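Local coordinates for protein hydroxylacyl-CoA dehydrogenase (Streptomyces coelicolor, PDB 5BKA) that probably takes part in actinorhodin biosynthesis as a noncanonical NTF2-like (SnoaL-like) protein whose precise role is not established, at residues Ser16-Gln21 with Ala95-Leu100; His20-Leu25 with Ala31-Thr36; Gly41-Ser46 with Thr59-Asp64. All blocks are in the same frame, centred on the assembly; numbering follows the deposited sequence.

Interaction 1: residues Ser16-Gln21 with Ala95-Leu100; sequences SFYGHQ and ATSYCL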
ATOM      1  N   SER B  16       1.954   8.606   6.791  1.00 33.76           N
ATOM      2  CA  SER B  16       1.526   8.353   8.163  1.00 38.22           C
ATOM      3  C   SER B  16       0.181   9.010   8.446  1.00 39.12           C
ATOM      4  O   SER B  16      -0.697   8.410   9.079  1.00 34.88           O
ATOM      5  CB  SER B  16       2.586   8.851   9.144  1.00 36.21           C
ATOM      6  OG  SER B  16       2.171   8.652  10.484  1.00 43.20           O
ATOM      7  N   PHE B  17       0.018  10.263   8.015  1.00 37.00           N
ATOM      8  CA  PHE B  17      -1.264  10.950   8.140  1.00 35.50           C
ATOM      9  C   PHE B  17      -2.388  10.125   7.523  1.00 34.33           C
ATOM     10  O   PHE B  17      -3.448   9.944   8.131  1.00 34.70           O
ATOM     11  CB  PHE B  17      -1.173  12.331   7.486  1.00 36.05           C
ATOM     12  CG  PHE B  17      -2.466  13.097   7.488  1.00 36.51           C
ATOM     13  CD1 PHE B  17      -2.890  13.766   8.625  1.00 39.15           C
ATOM     14  CD2 PHE B  17      -3.250  13.161   6.348  1.00 38.51           C
ATOM     15  CE1 PHE B  17      -4.077  14.476   8.627  1.00 38.77           C
ATOM     16  CE2 PHE B  17      -4.438  13.870   6.343  1.00 38.11           C
ATOM     17  CZ  PHE B  17      -4.851  14.528   7.485  1.00 37.77           C
ATOM     18  N   TYR B  18      -2.164   9.605   6.313  1.00 33.14           N
ATOM     19  CA  TYR B  18      -3.180   8.789   5.653  1.00 32.26           C
ATOM     20  C   TYR B  18      -3.411   7.477   6.395  1.00 34.29           C
ATOM     21  O   TYR B  18      -4.543   6.985   6.457  1.00 32.16           O
ATOM     22  CB  TYR B  18      -2.773   8.511   4.206  1.00 31.30           C
ATOM     23  CG  TYR B  18      -2.967   9.681   3.270  1.00 31.56           C
ATOM     24  CD1 TYR B  18      -3.870  10.692   3.568  1.00 32.38           C
ATOM     25  CD2 TYR B  18      -2.249   9.770   2.085  1.00 31.19           C
ATOM     26  CE1 TYR B  18      -4.049  11.761   2.713  1.00 32.85           C
ATOM     27  CE2 TYR B  18      -2.422  10.833   1.224  1.00 31.70           C
ATOM     28  CZ  TYR B  18      -3.323  11.827   1.542  1.00 32.53           C
ATOM     29  OH  TYR B  18      -3.498  12.889   0.686  1.00 33.26           O
ATOM     30  N   GLY B  19      -2.349   6.892   6.954  1.00 32.27           N
ATOM     31  CA  GLY B  19      -2.502   5.628   7.659  1.00 32.41           C
ATOM     32  C   GLY B  19      -3.436   5.737   8.849  1.00 33.53           C
ATOM     33  O   GLY B  19      -4.353   4.928   9.010  1.00 33.64           O
ATOM     34  N   HIS B  20      -3.214   6.742   9.699  1.00 34.63           N
ATOM     35  CA  HIS B  20      -4.105   6.973  10.831  1.00 35.95           C
ATOM     36  C   HIS B  20      -5.492   7.398  10.366  1.00 35.85           C
ATOM     37  O   HIS B  20      -6.504   6.960  10.928  1.00 36.57           O
ATOM     38  CB  HIS B  20      -3.508   8.027  11.762  1.00 37.35           C
ATOM     39  CG  HIS B  20      -2.325   7.547  12.545  1.00 38.10           C
ATOM     40  ND1 HIS B  20      -2.436   7.012  13.810  1.00 39.55           N
ATOM     41  CD2 HIS B  20      -1.006   7.523  12.241  1.00 37.86           C
ATOM     42  CE1 HIS B  20      -1.237   6.679  14.252  1.00 41.43           C
ATOM     43  NE2 HIS B  20      -0.351   6.977  13.318  1.00 39.14           N
ATOM     44  N   GLN B  21      -5.556   8.255   9.344  1.00 35.19           N
ATOM     45  CA  GLN B  21      -6.833   8.799   8.890  1.00 37.05           C
ATOM     46  C   GLN B  21      -7.764   7.695   8.397  1.00 34.86           C
ATOM     47  O   GLN B  21      -8.926   7.617   8.811  1.00 35.73           O
ATOM     48  CB  GLN B  21      -6.586   9.836   7.793  1.00 34.89           C
ATOM     49  CG  GLN B  21      -7.835  10.456   7.195  1.00 41.14           C
ATOM     50  CD  GLN B  21      -7.513  11.475   6.116  1.00 41.10           C
ATOM     51  OE1 GLN B  21      -6.783  11.185   5.169  1.00 34.05           O
ATOM     52  NE2 GLN B  21      -8.052  12.680   6.260  1.00 37.94           N
ATOM     53  N   ALA B  95      -2.233  16.654  -2.997  1.00 38.05           N
ATOM     54  CA  ALA B  95      -1.941  15.227  -2.974  1.00 34.22           C
ATOM     55  C   ALA B  95      -2.902  14.474  -3.882  1.00 35.86           C
ATOM     56  O   ALA B  95      -4.113  14.718  -3.857  1.00 39.66           O
ATOM     57  CB  ALA B  95      -2.003  14.665  -1.552  1.00 32.73           C
ATOM     58  N   THR B  96      -2.353  13.567  -4.686  1.00 30.49           N
ATOM     59  CA  THR B  96      -3.143  12.677  -5.529  1.00 30.97           C
ATOM     60  C   THR B  96      -2.719  11.242  -5.250  1.00 27.92           C
ATOM     61  O   THR B  96      -1.535  10.911  -5.362  1.00 27.94           O
ATOM     62  CB  THR B  96      -2.963  13.002  -7.014  1.00 33.38           C
ATOM     63  OG1 THR B  96      -3.374  14.350  -7.266  1.00 35.31           O
ATOM     64  CG2 THR B  96      -3.801  12.057  -7.867  1.00 29.90           C
ATOM     65  N   SER B  97      -3.682  10.397  -4.893  1.00 26.80           N
ATOM     66  CA  SER B  97      -3.412   9.008  -4.555  1.00 28.43           C
ATOM     67  C   SER B  97      -4.420   8.097  -5.238  1.00 25.06           C
ATOM     68  O   SER B  97      -5.556   8.493  -5.512  1.00 25.01           O
ATOM     69  CB  SER B  97      -3.462   8.773  -3.037  1.00 25.15           C
ATOM     70  OG  SER B  97      -2.632   9.690  -2.351  1.00 26.13           O
ATOM     71  N   TYR B  98      -3.985   6.873  -5.517  1.00 23.78           N
ATOM     72  CA  TYR B  98      -4.909   5.813  -5.878  1.00 22.99           C
ATOM     73  C   TYR B  98      -5.624   5.330  -4.625  1.00 22.48           C
ATOM     74  O   TYR B  98      -5.058   5.325  -3.528  1.00 22.44           O
ATOM     75  CB  TYR B  98      -4.179   4.635  -6.527  1.00 22.41           C
ATOM     76  CG  TYR B  98      -3.497   4.926  -7.848  1.00 23.10           C
ATOM     77  CD1 TYR B  98      -3.702   6.124  -8.519  1.00 24.20           C
ATOM     78  CD2 TYR B  98      -2.644   3.993  -8.420  1.00 22.91           C
ATOM     79  CE1 TYR B  98      -3.075   6.381  -9.726  1.00 25.14           C
ATOM     80  CE2 TYR B  98      -2.013   4.240  -9.619  1.00 23.82           C
ATOM     81  CZ  TYR B  98      -2.231   5.433 -10.271  1.00 24.95           C
ATOM     82  OH  TYR B  98      -1.600   5.672 -11.467  1.00 26.13           O
ATOM     83  N   CYS B  99      -6.872   4.911  -4.791  1.00 22.32           N
ATOM     84  CA  CYS B  99      -7.596   4.281  -3.698  1.00 22.03           C
ATOM     85  C   CYS B  99      -8.418   3.122  -4.238  1.00 21.59           C
ATOM     86  O   CYS B  99      -9.032   3.223  -5.303  1.00 24.47           O
ATOM     87  CB  CYS B  99      -8.509   5.279  -2.968  1.00 22.89           C
ATOM     88  SG  CYS B  99      -9.626   4.531  -1.746  1.00 23.39           S
ATOM     89  N   LEU B 100      -8.437   2.027  -3.484  1.00 21.13           N
ATOM     90  CA  LEU B 100      -9.201   0.835  -3.831  1.00 20.88           C
ATOM     91  C   LEU B 100      -9.995   0.424  -2.602  1.00 21.23           C
ATOM     92  O   LEU B 100      -9.416   0.180  -1.537  1.00 21.19           O
ATOM     93  CB  LEU B 100      -8.290  -0.308  -4.296  1.00 20.23           C
ATOM     94  CG  LEU B 100      -8.969  -1.649  -4.612  1.00 24.11           C
ATOM     95  CD1 LEU B 100      -9.948  -1.520  -5.773  1.00 20.46           C
ATOM     96  CD2 LEU B 100      -7.934  -2.727  -4.902  1.00 19.64           C
TER
HETATM   97  O   HOH W   1      -3.958  11.941  -2.133  1.00 23.62           O

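Interaction 2: residues His20-Leu25 with Ala31-Thr36; sequences HQMQKL and AGYAAT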
ATOM      1  N   HIS B  20      -3.214   6.742   9.699  1.00 34.63           N
ATOM      2  CA  HIS B  20      -4.105   6.973  10.831  1.00 35.95           C
ATOM      3  C   HIS B  20      -5.492   7.398  10.366  1.00 35.85           C
ATOM      4  O   HIS B  20      -6.504   6.960  10.928  1.00 36.57           O
ATOM      5  CB  HIS B  20      -3.508   8.027  11.762  1.00 37.35           C
ATOM      6  CG  HIS B  20      -2.325   7.547  12.545  1.00 38.10           C
ATOM      7  ND1 HIS B  20      -2.436   7.012  13.810  1.00 39.55           N
ATOM      8  CD2 HIS B  20      -1.006   7.523  12.241  1.00 37.86           C
ATOM      9  CE1 HIS B  20      -1.237   6.679  14.252  1.00 41.43           C
ATOM     10  NE2 HIS B  20      -0.351   6.977  13.318  1.00 39.14           N
ATOM     11  N   GLN B  21      -5.556   8.255   9.344  1.00 35.19           N
ATOM     12  CA  GLN B  21      -6.833   8.799   8.890  1.00 37.05           C
ATOM     13  C   GLN B  21      -7.764   7.695   8.397  1.00 34.86           C
ATOM     14  O   GLN B  21      -8.926   7.617   8.811  1.00 35.73           O
ATOM     15  CB  GLN B  21      -6.586   9.836   7.793  1.00 34.89           C
ATOM     16  CG  GLN B  21      -7.835  10.456   7.195  1.00 41.14           C
ATOM     17  CD  GLN B  21      -7.513  11.475   6.116  1.00 41.10           C
ATOM     18  OE1 GLN B  21      -6.783  11.185   5.169  1.00 34.05           O
ATOM     19  NE2 GLN B  21      -8.052  12.680   6.260  1.00 37.94           N
HETATM   20  N   MSE B  22      -7.268   6.828   7.516  1.00 33.68           N
HETATM   21  CA  MSE B  22      -8.093   5.779   6.916  1.00 33.36           C
HETATM   22  C   MSE B  22      -8.503   4.707   7.921  1.00 34.17           C
HETATM   23  O   MSE B  22      -9.594   4.148   7.831  1.00 34.70           O
HETATM   24  CB  MSE B  22      -7.357   5.120   5.749  1.00 32.13           C
HETATM   25  CG  MSE B  22      -7.290   5.962   4.493  1.00 53.11           C
HETATM   26 SE   MSE B  22      -8.900   7.003   4.190  1.00 59.13          SE
HETATM   27  CE  MSE B  22      -8.052   8.709   3.972  1.00 42.90           C
ATOM     28  N   GLN B  23      -7.612   4.409   8.870  1.00 34.50           N
ATOM     29  CA  GLN B  23      -7.943   3.420   9.891  1.00 37.31           C
ATOM     30  C   GLN B  23      -9.074   3.904  10.789  1.00 37.10           C
ATOM     31  O   GLN B  23      -9.882   3.094  11.256  1.00 38.12           O
ATOM     32  CB  GLN B  23      -6.701   3.083  10.718  1.00 35.87           C
ATOM     33  CG  GLN B  23      -5.728   2.155  10.004  1.00 34.81           C
ATOM     34  CD  GLN B  23      -4.644   1.621  10.921  1.00 35.51           C
ATOM     35  OE1 GLN B  23      -4.843   1.493  12.128  1.00 36.99           O
ATOM     36  NE2 GLN B  23      -3.488   1.303  10.348  1.00 36.59           N
ATOM     37  N   LYS B  24      -9.141   5.212  11.043  1.00 37.49           N
ATOM     38  CA  LYS B  24     -10.291   5.782  11.738  1.00 39.00           C
ATOM     39  C   LYS B  24     -11.567   5.610  10.921  1.00 39.69           C
ATOM     40  O   LYS B  24     -12.586   5.136  11.437  1.00 40.30           O
ATOM     41  CB  LYS B  24     -10.029   7.255  12.053  1.00 39.47           C
ATOM     42  CG  LYS B  24      -8.912   7.456  13.068  1.00 40.14           C
ATOM     43  CD  LYS B  24      -8.699   8.918  13.409  1.00 40.95           C
ATOM     44  CE  LYS B  24      -7.597   9.071  14.446  1.00 43.46           C
ATOM     45  NZ  LYS B  24      -7.479  10.467  14.938  1.00 43.48           N
ATOM     46  N   LEU B  25     -11.531   6.009   9.645  1.00 37.75           N
ATOM     47  CA  LEU B  25     -12.699   5.874   8.776  1.00 37.91           C
ATOM     48  C   LEU B  25     -13.199   4.435   8.738  1.00 38.25           C
ATOM     49  O   LEU B  25     -14.397   4.176   8.905  1.00 39.56           O
ATOM     50  CB  LEU B  25     -12.358   6.361   7.366  1.00 36.61           C
ATOM     51  CG  LEU B  25     -13.447   6.200   6.300  1.00 38.61           C
ATOM     52  CD1 LEU B  25     -14.616   7.133   6.578  1.00 38.31           C
ATOM     53  CD2 LEU B  25     -12.888   6.437   4.902  1.00 35.62           C
ATOM     54  N   ALA B  31     -16.149  10.866  13.398  1.00 48.21           N
ATOM     55  CA  ALA B  31     -15.756  12.151  13.971  1.00 48.05           C
ATOM     56  C   ALA B  31     -14.238  12.312  13.975  1.00 48.00           C
ATOM     57  O   ALA B  31     -13.720  13.388  13.653  1.00 46.63           O
ATOM     58  CB  ALA B  31     -16.317  12.288  15.386  1.00 50.50           C
ATOM     59  N   GLY B  32     -13.511  11.254  14.341  1.00 46.11           N
ATOM     60  CA  GLY B  32     -12.059  11.309  14.274  1.00 45.00           C
ATOM     61  C   GLY B  32     -11.552  11.521  12.862  1.00 43.04           C
ATOM     62  O   GLY B  32     -10.582  12.251  12.643  1.00 42.64           O
ATOM     63  N   TYR B  33     -12.201  10.885  11.884  1.00 42.03           N
ATOM     64  CA  TYR B  33     -11.827  11.088  10.488  1.00 40.45           C
ATOM     65  C   TYR B  33     -12.067  12.532  10.069  1.00 41.06           C
ATOM     66  O   TYR B  33     -11.209  13.161   9.438  1.00 40.37           O
ATOM     67  CB  TYR B  33     -12.609  10.123   9.597  1.00 39.73           C
ATOM     68  CG  TYR B  33     -12.448  10.358   8.110  1.00 38.50           C
ATOM     69  CD1 TYR B  33     -11.358   9.848   7.419  1.00 37.60           C
ATOM     70  CD2 TYR B  33     -13.396  11.081   7.396  1.00 39.11           C
ATOM     71  CE1 TYR B  33     -11.213  10.056   6.057  1.00 42.13           C
ATOM     72  CE2 TYR B  33     -13.259  11.293   6.037  1.00 40.43           C
ATOM     73  CZ  TYR B  33     -12.168  10.780   5.372  1.00 41.10           C
ATOM     74  OH  TYR B  33     -12.031  10.990   4.020  1.00 36.21           O
ATOM     75  N   ALA B  34     -13.239  13.075  10.412  1.00 42.57           N
ATOM     76  CA  ALA B  34     -13.528  14.472  10.104  1.00 43.51           C
ATOM     77  C   ALA B  34     -12.571  15.414  10.825  1.00 44.25           C
ATOM     78  O   ALA B  34     -12.314  16.523  10.343  1.00 44.63           O
ATOM     79  CB  ALA B  34     -14.975  14.804  10.469  1.00 45.28           C
ATOM     80  N   ALA B  35     -12.044  14.996  11.979  1.00 44.73           N
ATOM     81  CA  ALA B  35     -11.105  15.830  12.719  1.00 45.73           C
ATOM     82  C   ALA B  35      -9.773  15.997  11.998  1.00 44.56           C
ATOM     83  O   ALA B  35      -9.017  16.916  12.331  1.00 45.43           O
ATOM     84  CB  ALA B  35     -10.873  15.249  14.115  1.00 46.79           C
ATOM     85  N   THR B  36      -9.466  15.138  11.025  1.00 43.36           N
ATOM     86  CA  THR B  36      -8.269  15.315  10.211  1.00 41.46           C
ATOM     87  C   THR B  36      -8.467  16.336   9.099  1.00 42.00           C
ATOM     88  O   THR B  36      -7.511  16.638   8.377  1.00 40.97           O
ATOM     89  CB  THR B  36      -7.830  13.976   9.608  1.00 39.60           C
ATOM     90  OG1 THR B  36      -8.776  13.562   8.614  1.00 41.10           O
ATOM     91  CG2 THR B  36      -7.735  12.907  10.688  1.00 39.76           C
TER

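Interaction 3: residues Gly41-Ser46 with Thr59-Asp64; sequences GEFRHS and TAVLED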
ATOM      1  N   GLY B  41     -13.762  21.961   6.257  1.00 48.98           N
ATOM      2  CA  GLY B  41     -13.373  20.868   5.388  1.00 46.86           C
ATOM      3  C   GLY B  41     -14.348  20.590   4.270  1.00 46.79           C
ATOM      4  O   GLY B  41     -15.562  20.668   4.461  1.00 47.95           O
ATOM      5  N   GLU B  42     -13.819  20.263   3.099  1.00 45.65           N
ATOM      6  CA  GLU B  42     -14.609  20.027   1.902  1.00 45.78           C
ATOM      7  C   GLU B  42     -14.412  18.577   1.481  1.00 43.87           C
ATOM      8  O   GLU B  42     -13.273  18.121   1.327  1.00 42.44           O
ATOM      9  CB  GLU B  42     -14.150  21.001   0.812  1.00 46.58           C
ATOM     10  CG  GLU B  42     -14.924  21.009  -0.481  1.00 52.99           C
ATOM     11  CD  GLU B  42     -15.196  22.413  -0.963  1.00 64.72           C
ATOM     12  OE1 GLU B  42     -15.513  22.584  -2.155  1.00 71.47           O
ATOM     13  OE2 GLU B  42     -15.095  23.348  -0.143  1.00 73.19           O
ATOM     14  N   PHE B  43     -15.509  17.850   1.289  1.00 44.05           N
ATOM     15  CA  PHE B  43     -15.440  16.439   0.918  1.00 42.56           C
ATOM     16  C   PHE B  43     -16.478  16.124  -0.148  1.00 43.60           C
ATOM     17  O   PHE B  43     -17.683  16.229   0.107  1.00 44.75           O
ATOM     18  CB  PHE B  43     -15.643  15.543   2.142  1.00 43.53           C
ATOM     19  CG  PHE B  43     -15.666  14.084   1.822  1.00 44.83           C
ATOM     20  CD1 PHE B  43     -14.559  13.469   1.266  1.00 44.13           C
ATOM     21  CD2 PHE B  43     -16.786  13.321   2.092  1.00 46.95           C
ATOM     22  CE1 PHE B  43     -14.571  12.114   0.972  1.00 44.83           C
ATOM     23  CE2 PHE B  43     -16.808  11.965   1.804  1.00 50.16           C
ATOM     24  CZ  PHE B  43     -15.696  11.359   1.241  1.00 46.28           C
ATOM     25  N   ARG B  44     -16.020  15.711  -1.329  1.00 42.62           N
ATOM     26  CA  ARG B  44     -16.901  15.268  -2.410  1.00 43.42           C
ATOM     27  C   ARG B  44     -16.785  13.750  -2.530  1.00 50.57           C
ATOM     28  O   ARG B  44     -15.792  13.234  -3.052  1.00 48.09           O
ATOM     29  CB  ARG B  44     -16.553  15.963  -3.722  1.00 44.07           C
ATOM     30  CG  ARG B  44     -17.549  15.695  -4.833  1.00 55.12           C
ATOM     31  CD  ARG B  44     -17.843  16.944  -5.647  1.00 56.28           C
ATOM     32  NE  ARG B  44     -19.140  16.861  -6.314  1.00 60.24           N
ATOM     33  CZ  ARG B  44     -19.545  17.692  -7.268  1.00 63.77           C
ATOM     34  NH1 ARG B  44     -18.752  18.674  -7.675  1.00 66.88           N
ATOM     35  NH2 ARG B  44     -20.743  17.540  -7.817  1.00 66.37           N
ATOM     36  N   HIS B  45     -17.807  13.043  -2.041  1.00 58.30           N
ATOM     37  CA  HIS B  45     -17.803  11.583  -2.091  1.00 58.18           C
ATOM     38  C   HIS B  45     -17.867  11.074  -3.524  1.00 56.33           C
ATOM     39  O   HIS B  45     -17.230  10.070  -3.862  1.00 58.07           O
ATOM     40  CB  HIS B  45     -18.979  11.036  -1.280  1.00 58.44           C
ATOM     41  CG  HIS B  45     -18.753   9.666  -0.723  1.00 60.16           C
ATOM     42  ND1 HIS B  45     -18.327   9.448   0.570  1.00 61.56           N
ATOM     43  CD2 HIS B  45     -18.906   8.440  -1.280  1.00 61.94           C
ATOM     44  CE1 HIS B  45     -18.221   8.149   0.783  1.00 62.49           C
ATOM     45  NE2 HIS B  45     -18.566   7.515  -0.322  1.00 65.49           N
ATOM     46  N   SER B  46     -18.629  11.753  -4.380  1.00 55.79           N
ATOM     47  CA  SER B  46     -18.856  11.307  -5.748  1.00 55.54           C
ATOM     48  C   SER B  46     -19.404  12.477  -6.549  1.00 54.67           C
ATOM     49  O   SER B  46     -20.051  13.359  -5.977  1.00 51.89           O
ATOM     50  CB  SER B  46     -19.837  10.125  -5.787  1.00 58.55           C
ATOM     51  OG  SER B  46     -19.621   9.314  -6.927  1.00 64.88           O
ATOM     52  N   THR B  59     -19.184  14.360   8.789  1.00 42.26           N
ATOM     53  CA  THR B  59     -19.685  13.279   9.635  1.00 46.50           C
ATOM     54  C   THR B  59     -21.051  12.793   9.167  1.00 45.67           C
ATOM     55  O   THR B  59     -21.286  11.583   9.084  1.00 44.50           O
ATOM     56  CB  THR B  59     -19.747  13.732  11.092  1.00 45.76           C
ATOM     57  OG1 THR B  59     -18.428  14.026  11.568  1.00 42.38           O
ATOM     58  CG2 THR B  59     -20.417  12.675  11.962  1.00 47.47           C
ATOM     59  N   ALA B  60     -21.964  13.716   8.858  1.00 44.17           N
ATOM     60  CA  ALA B  60     -23.302  13.337   8.413  1.00 45.40           C
ATOM     61  C   ALA B  60     -23.239  12.508   7.140  1.00 47.80           C
ATOM     62  O   ALA B  60     -23.915  11.481   7.021  1.00 47.01           O
ATOM     63  CB  ALA B  60     -24.156  14.587   8.200  1.00 47.90           C
ATOM     64  N   VAL B  61     -22.440  12.954   6.166  1.00 47.08           N
ATOM     65  CA  VAL B  61     -22.297  12.222   4.909  1.00 47.18           C
ATOM     66  C   VAL B  61     -21.781  10.810   5.163  1.00 47.75           C
ATOM     67  O   VAL B  61     -22.229   9.842   4.533  1.00 49.61           O
ATOM     68  CB  VAL B  61     -21.379  13.000   3.946  1.00 47.25           C
ATOM     69  CG1 VAL B  61     -20.670  12.060   2.988  1.00 54.04           C
ATOM     70  CG2 VAL B  61     -22.176  14.044   3.184  1.00 48.80           C
ATOM     71  N   LEU B  62     -20.846  10.665   6.102  1.00 46.84           N
ATOM     72  CA  LEU B  62     -20.268   9.353   6.367  1.00 46.98           C
ATOM     73  C   LEU B  62     -21.292   8.402   6.977  1.00 48.66           C
ATOM     74  O   LEU B  62     -21.366   7.232   6.583  1.00 50.00           O
ATOM     75  CB  LEU B  62     -19.059   9.490   7.291  1.00 46.01           C
ATOM     76  CG  LEU B  62     -17.845  10.226   6.731  1.00 47.11           C
ATOM     77  CD1 LEU B  62     -16.784  10.404   7.804  1.00 47.87           C
ATOM     78  CD2 LEU B  62     -17.273   9.497   5.523  1.00 47.22           C
ATOM     79  N   GLU B  63     -22.077   8.880   7.947  1.00 47.02           N
ATOM     80  CA  GLU B  63     -23.158   8.074   8.509  1.00 50.18           C
ATOM     81  C   GLU B  63     -24.148   7.613   7.445  1.00 52.73           C
ATOM     82  O   GLU B  63     -24.586   6.456   7.463  1.00 53.23           O
ATOM     83  CB  GLU B  63     -23.870   8.857   9.609  1.00 51.91           C
ATOM     84  CG  GLU B  63     -23.389   8.503  11.001  1.00 56.47           C
ATOM     85  CD  GLU B  63     -23.835   9.496  12.052  1.00 64.07           C
ATOM     86  OE1 GLU B  63     -25.041   9.528  12.365  1.00 65.28           O
ATOM     87  OE2 GLU B  63     -22.978  10.257  12.547  1.00 65.55           O
ATOM     88  N   ASP B  64     -24.530   8.503   6.522  1.00 54.78           N
ATOM     89  CA  ASP B  64     -25.578   8.164   5.561  1.00 58.39           C
ATOM     90  C   ASP B  64     -25.115   7.076   4.598  1.00 61.70           C
ATOM     91  O   ASP B  64     -25.792   6.054   4.426  1.00 66.19           O
ATOM     92  CB  ASP B  64     -26.024   9.406   4.788  1.00 63.21           C
ATOM     93  CG  ASP B  64     -27.314   9.170   4.019  1.00 68.46           C
ATOM     94  OD1 ASP B  64     -27.281   8.444   3.006  1.00 71.81           O
ATOM     95  OD2 ASP B  64     -28.362   9.705   4.432  1.00 71.07           O
TER

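Interaction 1: residues Ser16-Gln21 with Ala95-Leu100
The hydroxyl of S97 is gripped by two partners: its OG hydrogen-bonds a water at 2.6 Å and also the OG1 of T83 on the adjacent strand 74-87. The same water is bonded to Y18 OH at 3.0 Å. At the water, these two contacts subtend about 106°, close to tetrahedral, as suits a water that bridges the two hydroxyls. A direct bond is excluded by distance, since Y18 OH and S97 OG are 4.5 Å apart. The approach of the tyrosine follows from its first torsion: with CG beside the backbone N and opposite the carbonyl carbon (chi1 -76°), the ring leaves helix 10-26 toward strand 93-105. Its hydroxyl end abuts the methyl of A95 near the ring plane, with Y18 OH 3.2 Å from A95 CB; the apolar part of this contact is Y18 CZ to A95 CB at 4.4 Å. Lower on the ring, Y18 CE2 lies 3.8 Å from S97 OG, an oblique approach. A95 and S97, two residues apart on the strand, both send their side chains to the helix, whereas T96 between them points away. The backbones stay well separated, the nearest CA atoms, Y18 and S97, being 10.2 Å apart. Around them, F80 meets the tyrosine ring edge-to-face. This is the helix-on-sheet packing of the NTF2-like fold, here with only 95 Å² buried between the segments. A water thus relays the polar link between two buried residues, and with S97 also tied to T83 and Y18 OH weakly to D121 OD2, both hydroxyls have polar partners inside the fold.

Interaction 2: residues His20-Leu25 with Ala31-Thr36
Y33 is met by L25 over one face and by Q21 at its edge. The trans first torsion of the leucine (chi1 near 180°) carries its branched end alongside the tyrosine; L25 CD1 sits 4.1 Å from the ring centroid and 9° off the normal, a CH-pi contact over one face. Lower down, L25 CB is 3.6 Å from Y33 CD1. At the ring edge and in its plane comes the main-chain Q21 O, while selenomethionine M22 brings CE to 4.0 Å from Y33 CE1. Extended beyond CG, the glutamine carries its amide past the ring, Q21 CG lying 3.6 Å from Y33 CD1, and on to T36. There Q21 NE2 donates to T36 OG1 at 2.6 Å in a bent bond (N-H...O 147°), the acceptor somewhat tilted from the amide plane. T36 OG1 in turn donates to Y33 O at 2.6 Å, an oxygen that also accepts from T36 N. The K24 side chain rests CD 3.9 Å from G32 C, on a patch of bare backbone. R136 holds both Q21 OE1 and Y33 OH, fastening the pair to strand 132-140. The axes of 20-25 and 31-35 come within 8.2 Å at 153°, and the arrangement is a near-antiparallel helical hairpin, formed by the first two helices of this NTF2-like domain.

Interaction 3: residues Gly41-Ser46 with Thr59-Asp64
Helix 54-67 packs here against the side chains of strand 41-44 and the turn after it, a helix-to-sheet contact of the NTF2-like fold. V61 is the residue at the middle of the contact: its CG1 reaches the edge of the F43 ring, near the ring plane, at 4.0 Å from F43 CE2. The same methyl is 4.3 Å from H45 ND1, approaching the imidazole obliquely, so one branch of the valine serves both rings. That branch is anti to the valine backbone N (chi1 152°, some way short of the fully staggered value). F43 likewise has its CG anti to the backbone N (chi1 177°), which extends the ring from the strand toward the helix. L62 adds a longer, oblique contact, its CD2 lying 4.5 Å from F43 CE2. Just past the strand, the backbone N of H45 stands 4.1 Å above the F43 ring, over its centre. F65 one turn further along the helix meets the H45 ring, and Y33 also packs on F43. All approaches between the two segments are 4.0 Å or longer and the buried surface is 123 Å², which implies that apolar contact of V61 and L62 with F43, with the H45 ring at the border, rather than directed polar bonds, joins helix to strand.

From the N terminus, helix 10-26 enters interaction 1 first, but its partner strand comes only at 95-100, closing the longest loop. Interaction 2 starts on the same helix, sharing H20 and Q21, and closes a short hairpin by 31-36. Interaction 3 follows in series, joining 41-46 to 59-64, and lies within the span of interaction 1. Interactions 1 and 2 touch where F17 CZ is 3.5 Å from T36 O; interactions 2 and 3 meet where Y33 CD2 is 3.5 Å from L62 CD1. Interaction 1 ties helix 10-26 to strand 93-105, interaction 2 ties it to helix 30-35, and interaction 3 ties helix 54-67 to strand 41-44, both strands in one sheet.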